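PDB 3PN7: myosin regulatory light chain from Placopecten magellanicus, which probably serves as the calcium-dependent regulatory subunit of molluscan muscle myosin, binding divalent metal ions and helping control the motor's ATPase activity. Local coordinates for residues B[30-35]-B[46-51]. Residues are numbered along the deposited sequence; the frame is centred on the assembly and turned at random.
With MG (magnesium ion), chain G.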
loop_
_atom_site.group_PDB
_atom_site.type_symbol
_atom_site.label_atom_id
_atom_site.label_comp_id
_atom_site.label_asym_id
_atom_site.label_seq_id
_atom_site.Cartn_x
_atom_site.Cartn_y
_atom_site.Cartn_z
ATOM N N THR B 30 5.233 1.406 -36.810
ATOM C CA THR B 30 6.261 1.628 -37.813
ATOM C C THR B 30 6.944 0.327 -38.254
ATOM O O THR B 30 7.203 0.125 -39.442
ATOM C CB THR B 30 7.288 2.671 -37.276
ATOM O OG1 THR B 30 6.674 3.974 -37.253
ATOM C CG2 THR B 30 8.566 2.703 -38.099
ATOM N N MET B 31 7.240 -0.552 -37.302
ATOM C CA MET B 31 7.887 -1.819 -37.628
ATOM C C MET B 31 6.963 -2.794 -38.361
ATOM O O MET B 31 7.395 -3.526 -39.254
ATOM C CB MET B 31 8.438 -2.490 -36.374
ATOM C CG MET B 31 9.192 -3.785 -36.697
ATOM S SD MET B 31 10.099 -4.448 -35.280
ATOM C CE MET B 31 11.094 -3.031 -34.845
ATOM N N ILE B 32 5.691 -2.814 -37.971
ATOM C CA ILE B 32 4.734 -3.719 -38.595
ATOM C C ILE B 32 4.390 -3.236 -40.004
ATOM O O ILE B 32 4.073 -4.037 -40.887
ATOM C CB ILE B 32 3.464 -3.881 -37.740
ATOM C CG1 ILE B 32 3.819 -4.454 -36.372
ATOM C CG2 ILE B 32 2.486 -4.816 -38.403
ATOM C CD1 ILE B 32 2.713 -4.286 -35.360
ATOM N N ASP B 33 4.468 -1.925 -40.216
ATOM C CA ASP B 33 4.241 -1.356 -41.538
ATOM C C ASP B 33 5.472 -1.512 -42.434
ATOM O O ASP B 33 6.153 -0.536 -42.764
ATOM C CB ASP B 33 3.841 0.117 -41.436
ATOM C CG ASP B 33 3.550 0.731 -42.792
ATOM O OD1 ASP B 33 3.555 1.977 -42.912
ATOM O OD2 ASP B 33 3.337 -0.046 -43.748
ATOM N N GLN B 34 5.759 -2.747 -42.825
ATOM C CA GLN B 34 6.943 -3.033 -43.626
ATOM C C GLN B 34 6.922 -2.250 -44.956
ATOM O O GLN B 34 7.958 -2.022 -45.569
ATOM C CB GLN B 34 7.075 -4.548 -43.844
ATOM C CG GLN B 34 6.983 -5.398 -42.545
ATOM C CD GLN B 34 8.350 -5.667 -41.878
ATOM O OE1 GLN B 34 8.961 -4.772 -41.267
ATOM N NE2 GLN B 34 8.819 -6.911 -41.985
ATOM N N ASN B 35 5.732 -1.815 -45.360
ATOM C CA ASN B 35 5.505 -1.015 -46.567
ATOM C C ASN B 35 6.014 0.416 -46.491
ATOM O O ASN B 35 6.291 1.033 -47.517
ATOM C CB ASN B 35 3.992 -0.913 -46.848
ATOM C CG ASN B 35 3.478 -2.053 -47.665
ATOM O OD1 ASN B 35 2.272 -2.192 -47.870
ATOM N ND2 ASN B 35 4.393 -2.891 -48.148
ATOM N N LYS B 46 1.358 -10.357 -42.668
ATOM C CA LYS B 46 1.979 -11.627 -43.064
ATOM C C LYS B 46 3.498 -11.542 -42.951
ATOM O O LYS B 46 4.150 -12.429 -42.390
ATOM C CB LYS B 46 1.640 -11.981 -44.516
ATOM C CG LYS B 46 0.208 -12.375 -44.789
ATOM C CD LYS B 46 0.119 -13.123 -46.120
ATOM C CE LYS B 46 -1.274 -13.649 -46.387
ATOM N NZ LYS B 46 -1.268 -14.717 -47.431
ATOM N N GLU B 47 4.054 -10.468 -43.506
ATOM C CA GLU B 47 5.486 -10.216 -43.426
ATOM C C GLU B 47 5.973 -10.187 -41.979
ATOM O O GLU B 47 6.930 -10.880 -41.624
ATOM C CB GLU B 47 5.848 -8.903 -44.126
ATOM C CG GLU B 47 7.281 -8.876 -44.571
ATOM C CD GLU B 47 7.643 -10.134 -45.369
ATOM O OE1 GLU B 47 6.869 -10.502 -46.281
ATOM O OE2 GLU B 47 8.682 -10.766 -45.067
ATOM N N MET B 48 5.319 -9.381 -41.142
ATOM C CA MET B 48 5.710 -9.304 -39.743
ATOM C C MET B 48 5.638 -10.667 -39.058
ATOM O O MET B 48 6.591 -11.076 -38.393
ATOM C CB MET B 48 4.878 -8.277 -38.982
ATOM C CG MET B 48 5.423 -7.985 -37.579
ATOM S SD MET B 48 6.977 -7.050 -37.606
ATOM C CE MET B 48 8.104 -8.212 -36.864
ATOM N N PHE B 49 4.528 -11.380 -39.220
ATOM C CA PHE B 49 4.387 -12.683 -38.552
ATOM C C PHE B 49 5.454 -13.698 -38.989
ATOM O O PHE B 49 6.050 -14.371 -38.142
ATOM C CB PHE B 49 2.974 -13.277 -38.706
ATOM C CG PHE B 49 1.978 -12.801 -37.653
ATOM C CD1 PHE B 49 2.083 -13.218 -36.333
ATOM C CD2 PHE B 49 0.938 -11.947 -37.996
ATOM C CE1 PHE B 49 1.165 -12.794 -35.372
ATOM C CE2 PHE B 49 0.025 -11.519 -37.049
ATOM C CZ PHE B 49 0.139 -11.942 -35.735
ATOM N N SER B 50 5.699 -13.807 -40.294
ATOM C CA SER B 50 6.721 -14.753 -40.781
ATOM C C SER B 50 8.117 -14.446 -40.250
ATOM O O SER B 50 8.922 -15.359 -40.054
ATOM C CB SER B 50 6.722 -14.897 -42.318
ATOM O OG SER B 50 6.958 -13.672 -42.989
ATOM N N SER B 51 8.395 -13.172 -39.985
ATOM C CA SER B 51 9.684 -12.795 -39.411
ATOM C C SER B 51 9.828 -13.259 -37.968
ATOM O O SER B 51 10.937 -13.299 -37.441
ATOM C CB SER B 51 9.891 -11.282 -39.487
ATOM O OG SER B 51 9.865 -10.833 -40.828
HETATM MG MG MG G . 1.864 -0.712 -45.572
#
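Met48 lies against Met31 and Ile32 where the two helices of an EF-hand face each other: helix 19-32 leads into the metal-binding loop, and helix 42-52 leaves it. The backbones come closest at Ile32 and Met48, whose CA atoms are 5.8 Å apart.

The apolar part belongs to Met48. Its CB points toward 30-35; a chi1 of -170° sets CG opposite the backbone N, and the chain then bends at chi2 and chi3. Its CG meets Ile32 CG1 at 4.1 Å, the two side chains crossing at about a right angle. The sulfur reaches the preceding residue, Met48 SD lying 4.0 Å from Met31 CG and also close to the carbonyl oxygen of Met31. Apolar side chains of another protein chain pack on all three residues, so this small cluster belongs to the surface that meets a partner chain.

On the more exposed side, Gln34 reaches across Glu47: the carbon chains touch, Gln34 CG lying 4.0 Å from both CB and CG of Glu47, and the end of the Gln34 amide also lies against the Glu47 chain. No hydrogen bond joins the two segments.

Metal binding starts just past the helix end. Asp33, centre of an inverse gamma turn, turns its CB away from 46-51, and its OD2 binds magnesium at 2.4 Å; the Phe39 carbonyl and Asp44 also bind the ion. Asn35 belongs to the site too, but its modelled geometry there is doubtful.

Within the exiting helix, Glu47 O takes two bonds from Ser51, whose N and OG approach from opposite faces of the carbonyl plane, with Ser51 OG 3.0 Å from Glu47 O.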